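Local coordinates for CD180 antigen (PDB 3T6Q), which may cooperate with MD-1 and TLR4 in the innate response of B cells to bacterial lipopolysaccharide, leading to NF-kappa-B activation, at residues 505-510 and 518-523; 526-531 and 544-549; 552-557 and 566-571. One frame throughout, in Å; residues are numbered along the deposited sequence.

Interaction 1 of 3, residues 505-510 and 518-523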
loop_
_atom_site.group_PDB
_atom_site.type_symbol
_atom_site.label_atom_id
_atom_site.label_comp_id
_atom_site.label_asym_id
_atom_site.label_seq_id
_atom_site.Cartn_x
_atom_site.Cartn_y
_atom_site.Cartn_z
ATOM N N VAL A 505 -30.654 2.407 43.172
ATOM C CA VAL A 505 -31.445 3.643 43.156
ATOM C C VAL A 505 -30.545 4.735 42.674
ATOM O O VAL A 505 -29.550 5.059 43.337
ATOM C CB VAL A 505 -32.029 3.967 44.543
ATOM C CG1 VAL A 505 -32.922 5.209 44.440
ATOM C CG2 VAL A 505 -32.840 2.739 45.037
ATOM N N ASP A 506 -30.834 5.234 41.465
ATOM C CA ASP A 506 -30.040 6.312 40.899
ATOM C C ASP A 506 -30.837 7.632 41.062
ATOM O O ASP A 506 -31.907 7.821 40.442
ATOM C CB ASP A 506 -29.772 5.965 39.432
ATOM C CG ASP A 506 -28.876 6.954 38.747
ATOM O OD1 ASP A 506 -28.588 8.057 39.264
ATOM O OD2 ASP A 506 -28.442 6.607 37.659
ATOM N N LEU A 507 -30.331 8.512 41.944
ATOM C CA LEU A 507 -30.940 9.795 42.164
ATOM C C LEU A 507 -29.981 10.892 41.730
ATOM O O LEU A 507 -30.105 12.001 42.212
ATOM C CB LEU A 507 -31.288 10.017 43.660
ATOM C CG LEU A 507 -32.217 8.959 44.279
ATOM C CD1 LEU A 507 -32.326 9.094 45.807
ATOM C CD2 LEU A 507 -33.601 9.015 43.689
ATOM N N SER A 508 -29.057 10.585 40.816
ATOM C CA SER A 508 -28.012 11.534 40.488
ATOM C C SER A 508 -28.558 12.709 39.641
ATOM O O SER A 508 -29.643 12.608 39.075
ATOM C CB SER A 508 -26.884 10.832 39.741
ATOM O OG SER A 508 -27.322 10.222 38.528
ATOM N N HIS A 509 -27.809 13.819 39.592
ATOM C CA HIS A 509 -28.196 14.998 38.790
ATOM C C HIS A 509 -29.540 15.522 39.121
ATOM O O HIS A 509 -30.394 15.672 38.237
ATOM C CB HIS A 509 -28.058 14.724 37.294
ATOM C CG HIS A 509 -26.672 14.286 36.914
ATOM N ND1 HIS A 509 -25.697 15.173 36.563
ATOM C CD2 HIS A 509 -26.083 13.019 36.893
ATOM C CE1 HIS A 509 -24.556 14.501 36.315
ATOM N NE2 HIS A 509 -24.789 13.182 36.534
ATOM N N ASN A 510 -29.746 15.771 40.418
ATOM C CA ASN A 510 -30.891 16.492 40.911
ATOM C C ASN A 510 -30.432 17.668 41.819
ATOM O O ASN A 510 -29.277 18.105 41.728
ATOM C CB ASN A 510 -31.893 15.564 41.613
ATOM C CG ASN A 510 -32.640 14.667 40.621
ATOM O OD1 ASN A 510 -33.390 15.142 39.758
ATOM N ND2 ASN A 510 -32.426 13.365 40.732
ATOM N N GLU A 518 -33.299 9.761 53.982
ATOM C CA GLU A 518 -34.390 9.174 54.809
ATOM C C GLU A 518 -35.430 8.337 54.041
ATOM O O GLU A 518 -36.134 7.515 54.630
ATOM C CB GLU A 518 -35.108 10.265 55.622
ATOM C CG GLU A 518 -35.944 9.737 56.783
ATOM C CD GLU A 518 -35.138 9.063 57.887
ATOM O OE1 GLU A 518 -35.698 8.167 58.551
ATOM O OE2 GLU A 518 -33.965 9.433 58.125
ATOM N N ALA A 519 -35.534 8.566 52.737
ATOM C CA ALA A 519 -36.428 7.806 51.867
ATOM C C ALA A 519 -35.922 6.372 51.605
ATOM O O ALA A 519 -36.697 5.538 51.144
ATOM C CB ALA A 519 -36.586 8.549 50.538
ATOM N N LEU A 520 -34.637 6.109 51.891
ATOM C CA LEU A 520 -34.011 4.788 51.732
ATOM C C LEU A 520 -33.856 4.056 53.066
ATOM O O LEU A 520 -33.144 3.056 53.127
ATOM C CB LEU A 520 -32.640 4.924 51.048
ATOM C CG LEU A 520 -32.900 5.786 49.798
ATOM C CD1 LEU A 520 -31.878 6.844 49.463
ATOM C CD2 LEU A 520 -33.369 4.918 48.639
ATOM N N SER A 521 -34.498 4.561 54.127
ATOM C CA SER A 521 -34.244 4.058 55.476
ATOM C C SER A 521 -34.576 2.573 55.673
ATOM O O SER A 521 -33.908 1.907 56.441
ATOM C CB SER A 521 -34.968 4.879 56.551
ATOM O OG SER A 521 -36.375 4.675 56.482
ATOM N N HIS A 522 -35.602 2.078 54.989
ATOM C CA HIS A 522 -36.047 0.682 55.093
ATOM C C HIS A 522 -35.248 -0.285 54.256
ATOM O O HIS A 522 -35.570 -1.488 54.209
ATOM C CB HIS A 522 -37.519 0.595 54.677
ATOM C CG HIS A 522 -37.771 1.011 53.226
ATOM N ND1 HIS A 522 -37.543 2.269 52.786
ATOM C CD2 HIS A 522 -38.225 0.285 52.125
ATOM C CE1 HIS A 522 -37.855 2.352 51.474
ATOM N NE2 HIS A 522 -38.265 1.139 51.066
ATOM N N LEU A 523 -34.227 0.193 53.542
ATOM C CA LEU A 523 -33.516 -0.684 52.599
ATOM C C LEU A 523 -32.125 -1.023 53.060
ATOM O O LEU A 523 -31.487 -0.212 53.731
ATOM C CB LEU A 523 -33.461 -0.037 51.191
ATOM C CG LEU A 523 -34.827 0.187 50.529
ATOM C CD1 LEU A 523 -34.657 1.189 49.383
ATOM C CD2 LEU A 523 -35.448 -1.129 50.030
#
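V505 and L507 point toward L520, and L520 answers each with a different methyl. L520 CD2 lies 4.2 Å from V505 CG1. L520 CD1 turns to L507, with 4.3 Å between L520 CD1 and L507 CD1. The leucine fork is thus spread over two strand-side residues that are two positions apart. V505 CG1 stands opposite its own backbone N (chi1 -176°), which puts this methyl on the side of L520. These are loose van der Waals contacts between buried methyls. No hydrogen bond crosses between the segments.

Each side is shaped by its own polar bonds. D506 OD1 takes S508 N at 3.0 Å, an Asx turn, and also S508 OG at 2.6 Å through its syn lone pair. Two donors therefore fix the carboxylate at the end of the strand. N510 ND2 reaches L507 O at 3.1 Å from above the carbonyl plane. N510 ND2 also donates to L483 O, while N510 OD1 accepts from C486 N and L488 N. Across the core, L520 opens a type I turn to L523. L523 CG sits over the centre of the H522 ring, 3.6 Å above its plane. L528 of the next strand packs on L507 and L520. The inward V505 and L507 followed by the buried N510 are the signature of a leucine-rich repeat, here LRR 18.

Interaction 2 of 3, residues 526-531 and 544-549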
loop_
_atom_site.group_PDB
_atom_site.type_symbol
_atom_site.label_atom_id
_atom_site.label_comp_id
_atom_site.label_asym_id
_atom_site.label_seq_id
_atom_site.Cartn_x
_atom_site.Cartn_y
_atom_site.Cartn_z
ATOM N N ILE A 526 -28.128 -1.763 49.168
ATOM C CA ILE A 526 -28.410 -1.173 47.842
ATOM C C ILE A 526 -27.193 -0.483 47.198
ATOM O O ILE A 526 -26.173 -0.186 47.845
ATOM C CB ILE A 526 -29.644 -0.229 47.854
ATOM C CG1 ILE A 526 -29.291 1.206 48.340
ATOM C CG2 ILE A 526 -30.783 -0.848 48.668
ATOM C CD1 ILE A 526 -30.433 2.214 48.206
ATOM N N TYR A 527 -27.311 -0.236 45.896
ATOM C CA TYR A 527 -26.437 0.733 45.228
ATOM C C TYR A 527 -27.222 2.054 45.168
ATOM O O TYR A 527 -28.377 2.074 44.725
ATOM C CB TYR A 527 -26.065 0.262 43.832
ATOM C CG TYR A 527 -25.355 1.337 43.021
ATOM C CD1 TYR A 527 -23.988 1.529 43.139
ATOM C CD2 TYR A 527 -26.078 2.155 42.130
ATOM C CE1 TYR A 527 -23.331 2.497 42.376
ATOM C CE2 TYR A 527 -25.444 3.136 41.386
ATOM C CZ TYR A 527 -24.079 3.294 41.503
ATOM O OH TYR A 527 -23.466 4.276 40.778
ATOM N N LEU A 528 -26.603 3.133 45.653
ATOM C CA LEU A 528 -27.297 4.418 45.826
ATOM C C LEU A 528 -26.435 5.483 45.175
ATOM O O LEU A 528 -25.361 5.798 45.676
ATOM C CB LEU A 528 -27.483 4.760 47.280
ATOM C CG LEU A 528 -28.040 6.178 47.570
ATOM C CD1 LEU A 528 -29.393 6.416 46.917
ATOM C CD2 LEU A 528 -28.153 6.384 49.078
ATOM N N ASN A 529 -26.883 5.992 44.037
ATOM C CA ASN A 529 -26.123 7.030 43.348
ATOM C C ASN A 529 -26.709 8.388 43.686
ATOM O O ASN A 529 -27.829 8.690 43.285
ATOM C CB ASN A 529 -26.168 6.794 41.819
ATOM C CG ASN A 529 -25.204 7.684 41.065
ATOM O OD1 ASN A 529 -24.550 8.541 41.642
ATOM N ND2 ASN A 529 -25.126 7.488 39.746
ATOM N N LEU A 530 -25.957 9.180 44.463
ATOM C CA LEU A 530 -26.337 10.547 44.806
ATOM C C LEU A 530 -25.437 11.579 44.099
ATOM O O LEU A 530 -25.350 12.722 44.550
ATOM C CB LEU A 530 -26.313 10.769 46.335
ATOM C CG LEU A 530 -27.533 10.081 47.002
ATOM C CD1 LEU A 530 -27.403 9.960 48.515
ATOM C CD2 LEU A 530 -28.811 10.806 46.655
ATOM N N ALA A 531 -24.758 11.194 43.013
ATOM C CA ALA A 531 -23.809 12.100 42.368
ATOM C C ALA A 531 -24.520 13.358 41.900
ATOM O O ALA A 531 -25.704 13.297 41.519
ATOM C CB ALA A 531 -23.116 11.422 41.163
ATOM N N PRO A 544 -26.611 5.810 59.975
ATOM C CA PRO A 544 -26.939 4.381 59.975
ATOM C C PRO A 544 -27.588 3.948 58.658
ATOM O O PRO A 544 -27.442 2.780 58.251
ATOM C CB PRO A 544 -27.903 4.232 61.153
ATOM C CG PRO A 544 -27.614 5.397 62.042
ATOM C CD PRO A 544 -27.240 6.518 61.107
ATOM N N ILE A 545 -28.290 4.868 57.998
ATOM C CA ILE A 545 -28.941 4.528 56.729
ATOM C C ILE A 545 -27.867 4.245 55.680
ATOM O O ILE A 545 -27.950 3.247 54.970
ATOM C CB ILE A 545 -29.940 5.602 56.251
ATOM C CG1 ILE A 545 -31.080 5.712 57.280
ATOM C CG2 ILE A 545 -30.465 5.260 54.833
ATOM C CD1 ILE A 545 -31.922 6.961 57.163
ATOM N N LEU A 546 -26.878 5.135 55.575
ATOM C CA LEU A 546 -25.695 4.914 54.735
ATOM C C LEU A 546 -24.933 3.603 55.032
ATOM O O LEU A 546 -24.530 2.907 54.096
ATOM C CB LEU A 546 -24.755 6.110 54.864
ATOM C CG LEU A 546 -25.364 7.405 54.294
ATOM C CD1 LEU A 546 -24.305 8.493 54.279
ATOM C CD2 LEU A 546 -25.876 7.165 52.871
ATOM N N SER A 547 -24.752 3.285 56.324
ATOM C CA SER A 547 -24.044 2.063 56.739
ATOM C C SER A 547 -24.705 0.783 56.245
ATOM O O SER A 547 -24.008 -0.178 55.943
ATOM C CB SER A 547 -23.942 2.011 58.273
ATOM O OG SER A 547 -22.947 2.921 58.690
ATOM N N GLN A 548 -26.036 0.784 56.197
ATOM C CA GLN A 548 -26.849 -0.338 55.697
ATOM C C GLN A 548 -26.615 -0.693 54.230
ATOM O O GLN A 548 -26.918 -1.814 53.829
ATOM C CB GLN A 548 -28.330 -0.011 55.809
ATOM C CG GLN A 548 -28.879 -0.014 57.212
ATOM C CD GLN A 548 -30.236 0.638 57.310
ATOM O OE1 GLN A 548 -30.985 0.755 56.326
ATOM N NE2 GLN A 548 -30.574 1.066 58.511
ATOM N N GLN A 549 -26.125 0.257 53.425
ATOM C CA GLN A 549 -26.020 0.054 51.972
ATOM C C GLN A 549 -24.697 -0.541 51.530
ATOM O O GLN A 549 -23.717 -0.530 52.292
ATOM C CB GLN A 549 -26.285 1.395 51.200
ATOM C CG GLN A 549 -27.480 2.195 51.717
ATOM C CD GLN A 549 -28.734 1.363 52.001
ATOM O OE1 GLN A 549 -29.609 1.787 52.759
ATOM N NE2 GLN A 549 -28.845 0.208 51.369
#
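I526 and Q549 lie side by side and point the same way, and both are buried. From I526 CB the chain splits. CB itself lies beside the end of the Q549 side chain. CG1 stands between the backbone N and the carbonyl carbon (chi1 83°), a crowded setting that lays it along the Q549 side chain. I526 CG1 is 3.7 Å from Q549 CD and 4.0 Å from Q549 CG. The other branch, CG2, takes the place beside the backbone N. It also meets the preceding repeat, with I526 CG2 3.8 Å from L523 CB. At the tip, I526 CD1 reaches further into the core. I526 CD1 lies 4.0 Å from V505 CG2 and also 4.0 Å from L520 CD2. All of I526 from CB outward thus lies along Q549, and its CG2 and CD1 also reach L523, V505 and L520 of the neighbouring repeat.

Q549 bends at chi2 (-45°), which brings its end alongside I526. Q549 CB is also near the backbone just before the strand, 3.7 Å from I526 O. Further along, L528 points toward the helix. L528 CD2 and L546 CD2 meet at 4.5 Å, a light methyl contact. At the strand end N529 OD1 accepts A531 N at 3.0 Å, an Asx turn with the donor tilted 35° from the carbonyl plane. Outside the pair, K578 NZ binds S547 O and Q549 O, joining the end of the helix region to the chain further on, near strand 579-580. The arrangement is that of a leucine-rich repeat in which a short helix backs the strand: strand 527-529 leads into helix 543-547, which returns to parallel strand 551-553.

Interaction 3 of 3, residues 552-557 and 566-571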
loop_
_atom_site.group_PDB
_atom_site.type_symbol
_atom_site.label_atom_id
_atom_site.label_comp_id
_atom_site.label_asym_id
_atom_site.label_seq_id
_atom_site.Cartn_x
_atom_site.Cartn_y
_atom_site.Cartn_z
ATOM N N ILE A 552 -22.357 3.719 47.788
ATOM C CA ILE A 552 -22.942 5.049 47.687
ATOM C C ILE A 552 -21.979 5.906 46.876
ATOM O O ILE A 552 -20.751 5.860 47.110
ATOM C CB ILE A 552 -23.099 5.663 49.088
ATOM C CG1 ILE A 552 -23.969 4.775 49.963
ATOM C CG2 ILE A 552 -23.698 7.068 49.037
ATOM C CD1 ILE A 552 -23.300 4.509 51.272
ATOM N N ASN A 553 -22.528 6.675 45.940
ATOM C CA ASN A 553 -21.759 7.637 45.143
ATOM C C ASN A 553 -22.195 9.059 45.509
ATOM O O ASN A 553 -23.334 9.456 45.247
ATOM C CB ASN A 553 -21.939 7.387 43.633
ATOM C CG ASN A 553 -20.905 8.122 42.776
ATOM O OD1 ASN A 553 -20.480 9.234 43.108
ATOM N ND2 ASN A 553 -20.532 7.521 41.636
ATOM N N LEU A 554 -21.276 9.805 46.130
ATOM C CA LEU A 554 -21.502 11.185 46.533
ATOM C C LEU A 554 -20.602 12.161 45.784
ATOM O O LEU A 554 -20.432 13.312 46.207
ATOM C CB LEU A 554 -21.251 11.295 48.047
ATOM C CG LEU A 554 -22.368 10.753 48.919
ATOM C CD1 LEU A 554 -21.814 10.437 50.321
ATOM C CD2 LEU A 554 -23.522 11.773 48.939
ATOM N N ARG A 555 -20.013 11.726 44.667
ATOM C CA ARG A 555 -19.181 12.638 43.880
ATOM C C ARG A 555 -19.971 13.905 43.431
ATOM O O ARG A 555 -21.215 13.881 43.306
ATOM C CB ARG A 555 -18.600 11.878 42.666
ATOM C CG ARG A 555 -19.574 11.747 41.515
ATOM C CD ARG A 555 -18.926 10.938 40.400
ATOM N NE ARG A 555 -17.987 11.767 39.676
ATOM C CZ ARG A 555 -17.065 11.302 38.836
ATOM N NH1 ARG A 555 -16.976 10.009 38.592
ATOM N NH2 ARG A 555 -16.249 12.141 38.221
ATOM N N GLN A 556 -19.238 15.017 43.246
ATOM C CA GLN A 556 -19.797 16.254 42.719
ATOM C C GLN A 556 -20.966 16.765 43.576
ATOM O O GLN A 556 -21.983 17.227 43.059
ATOM C CB GLN A 556 -20.168 16.078 41.239
ATOM C CG GLN A 556 -18.921 16.032 40.343
ATOM C CD GLN A 556 -19.223 15.742 38.883
ATOM O OE1 GLN A 556 -19.177 14.593 38.446
ATOM N NE2 GLN A 556 -19.526 16.782 38.122
ATOM N N ASN A 557 -20.822 16.611 44.891
ATOM C CA ASN A 557 -21.695 17.341 45.828
ATOM C C ASN A 557 -20.945 18.459 46.563
ATOM O O ASN A 557 -19.732 18.343 46.775
ATOM C CB ASN A 557 -22.331 16.370 46.816
ATOM C CG ASN A 557 -23.511 15.661 46.207
ATOM O OD1 ASN A 557 -24.616 16.185 46.211
ATOM N ND2 ASN A 557 -23.270 14.475 45.631
ATOM N N ILE A 566 -18.583 16.808 61.275
ATOM C CA ILE A 566 -17.540 15.823 61.722
ATOM C C ILE A 566 -18.010 14.396 61.741
ATOM O O ILE A 566 -17.223 13.539 61.402
ATOM C CB ILE A 566 -16.921 15.948 63.162
ATOM C CG1 ILE A 566 -17.635 16.934 64.031
ATOM C CG2 ILE A 566 -15.387 15.970 63.120
ATOM C CD1 ILE A 566 -18.912 16.360 64.546
ATOM N N TYR A 567 -19.253 14.146 62.158
ATOM C CA TYR A 567 -19.794 12.772 62.232
ATOM C C TYR A 567 -19.791 12.069 60.871
ATOM O O TYR A 567 -19.370 10.903 60.758
ATOM C CB TYR A 567 -21.169 12.737 62.894
ATOM C CG TYR A 567 -21.062 13.081 64.363
ATOM C CD1 TYR A 567 -20.365 12.240 65.238
ATOM C CD2 TYR A 567 -21.581 14.263 64.858
ATOM C CE1 TYR A 567 -20.225 12.558 66.577
ATOM C CE2 TYR A 567 -21.453 14.591 66.199
ATOM C CZ TYR A 567 -20.773 13.738 67.051
ATOM O OH TYR A 567 -20.642 14.061 68.385
ATOM N N PHE A 568 -20.199 12.787 59.832
ATOM C CA PHE A 568 -20.067 12.242 58.496
ATOM C C PHE A 568 -18.603 12.046 58.078
ATOM O O PHE A 568 -18.267 11.018 57.493
ATOM C CB PHE A 568 -20.829 13.087 57.443
ATOM C CG PHE A 568 -20.596 12.617 56.033
ATOM C CD1 PHE A 568 -19.851 13.364 55.145
ATOM C CD2 PHE A 568 -21.103 11.383 55.619
ATOM C CE1 PHE A 568 -19.617 12.910 53.849
ATOM C CE2 PHE A 568 -20.871 10.919 54.336
ATOM C CZ PHE A 568 -20.130 11.678 53.450
ATOM N N LEU A 569 -17.751 13.049 58.320
ATOM C CA LEU A 569 -16.333 12.978 57.962
ATOM C C LEU A 569 -15.610 11.761 58.572
ATOM O O LEU A 569 -14.851 11.078 57.884
ATOM C CB LEU A 569 -15.602 14.283 58.322
ATOM C CG LEU A 569 -16.084 15.524 57.561
ATOM C CD1 LEU A 569 -15.532 16.812 58.179
ATOM C CD2 LEU A 569 -15.738 15.419 56.078
ATOM N N GLU A 570 -15.868 11.502 59.844
ATOM C CA GLU A 570 -15.346 10.313 60.547
ATOM C C GLU A 570 -15.888 9.001 59.915
ATOM O O GLU A 570 -15.125 8.064 59.632
ATOM C CB GLU A 570 -15.709 10.395 62.034
ATOM C CG GLU A 570 -14.783 11.361 62.801
ATOM C CD GLU A 570 -15.207 11.651 64.248
ATOM O OE1 GLU A 570 -16.060 10.934 64.805
ATOM O OE2 GLU A 570 -14.679 12.618 64.840
ATOM N N TRP A 571 -17.196 8.978 59.666
ATOM C CA TRP A 571 -17.867 7.858 59.005
ATOM C C TRP A 571 -17.234 7.586 57.674
ATOM O O TRP A 571 -17.001 6.409 57.325
ATOM C CB TRP A 571 -19.373 8.132 58.867
ATOM C CG TRP A 571 -20.150 7.048 58.156
ATOM C CD1 TRP A 571 -20.885 6.028 58.734
ATOM C CD2 TRP A 571 -20.300 6.854 56.703
ATOM N NE1 TRP A 571 -21.451 5.234 57.777
ATOM C CE2 TRP A 571 -21.126 5.660 56.537
ATOM C CE3 TRP A 571 -19.817 7.496 55.577
ATOM C CZ2 TRP A 571 -21.478 5.170 55.279
ATOM C CZ3 TRP A 571 -20.166 6.983 54.303
ATOM C CH2 TRP A 571 -20.974 5.842 54.170
#
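N557 ND2 is shared between two carbonyls, L554 O and L530 O, which ties the chain just beyond L554 to the previous repeat. L554 is the residue that meets F568 across the contact. The bond from N557 ND2 to L554 O is 3.1 Å long. The donor stands above the L554 carbonyl plane, while L554 O lies close to the amide plane of N557. The other end of that amide is held too, since N557 OD1 accepts from I535 N.

L554 and F568 come from opposite directions. L554 CD1 approaches the ring obliquely and is 3.8 Å from F568 CZ, with F568 CE2 next at 4.2 Å. Two residues before L554, I552 meets W571, and the two cross at a slant. I552 CD1 comes to the indole at its edge, near the ring plane, 3.9 Å from W571 CH2. Both aromatic side chains leave the helix with CG opposite the backbone N (chi1 174° for F568, 178° for W571). They stand three residues apart on the same side of the helix, and both point to segment 552-557.

This is where the repeat solenoid meets its C-terminal cap. Strand 551-553 follows LRR 19, and helix 566-574 belongs to the LRRCT region that covers the open end of the hydrophobic core. The indole is also fixed by a polar bond: W571 NE1 pairs with S547 OG. L546 packs on both I552 and W571. On the other side of the strand, N553 OD1 accepts R555 N at 3.0 Å, nearly in line with the C=O bond, an Asx turn. R555 forms salt bridges with D581 and D584.

How the interactions relate
The three contacts follow one another along the chain without overlap. The centres of interactions 1 and 2 are about 7 Å apart, 2 and 3 about 11 Å, and 1 and 3 about 15 Å. Their strands, 504-506, 527-529 and 551-553, are parallel neighbours. V505 N bonds to Y527 O, and L530 N to N553 O, so each contact is stitched to the next through the backbone. Interaction 1 has a short 3-10 segment and a turn behind its strand, where interactions 2 and 3 use helices 543-547 and 566-574. Interactions 1 and 3 do not touch. The series runs from LRR 18 through LRR 19 to the cap, giving one continuous core to the C-terminal end of the solenoid.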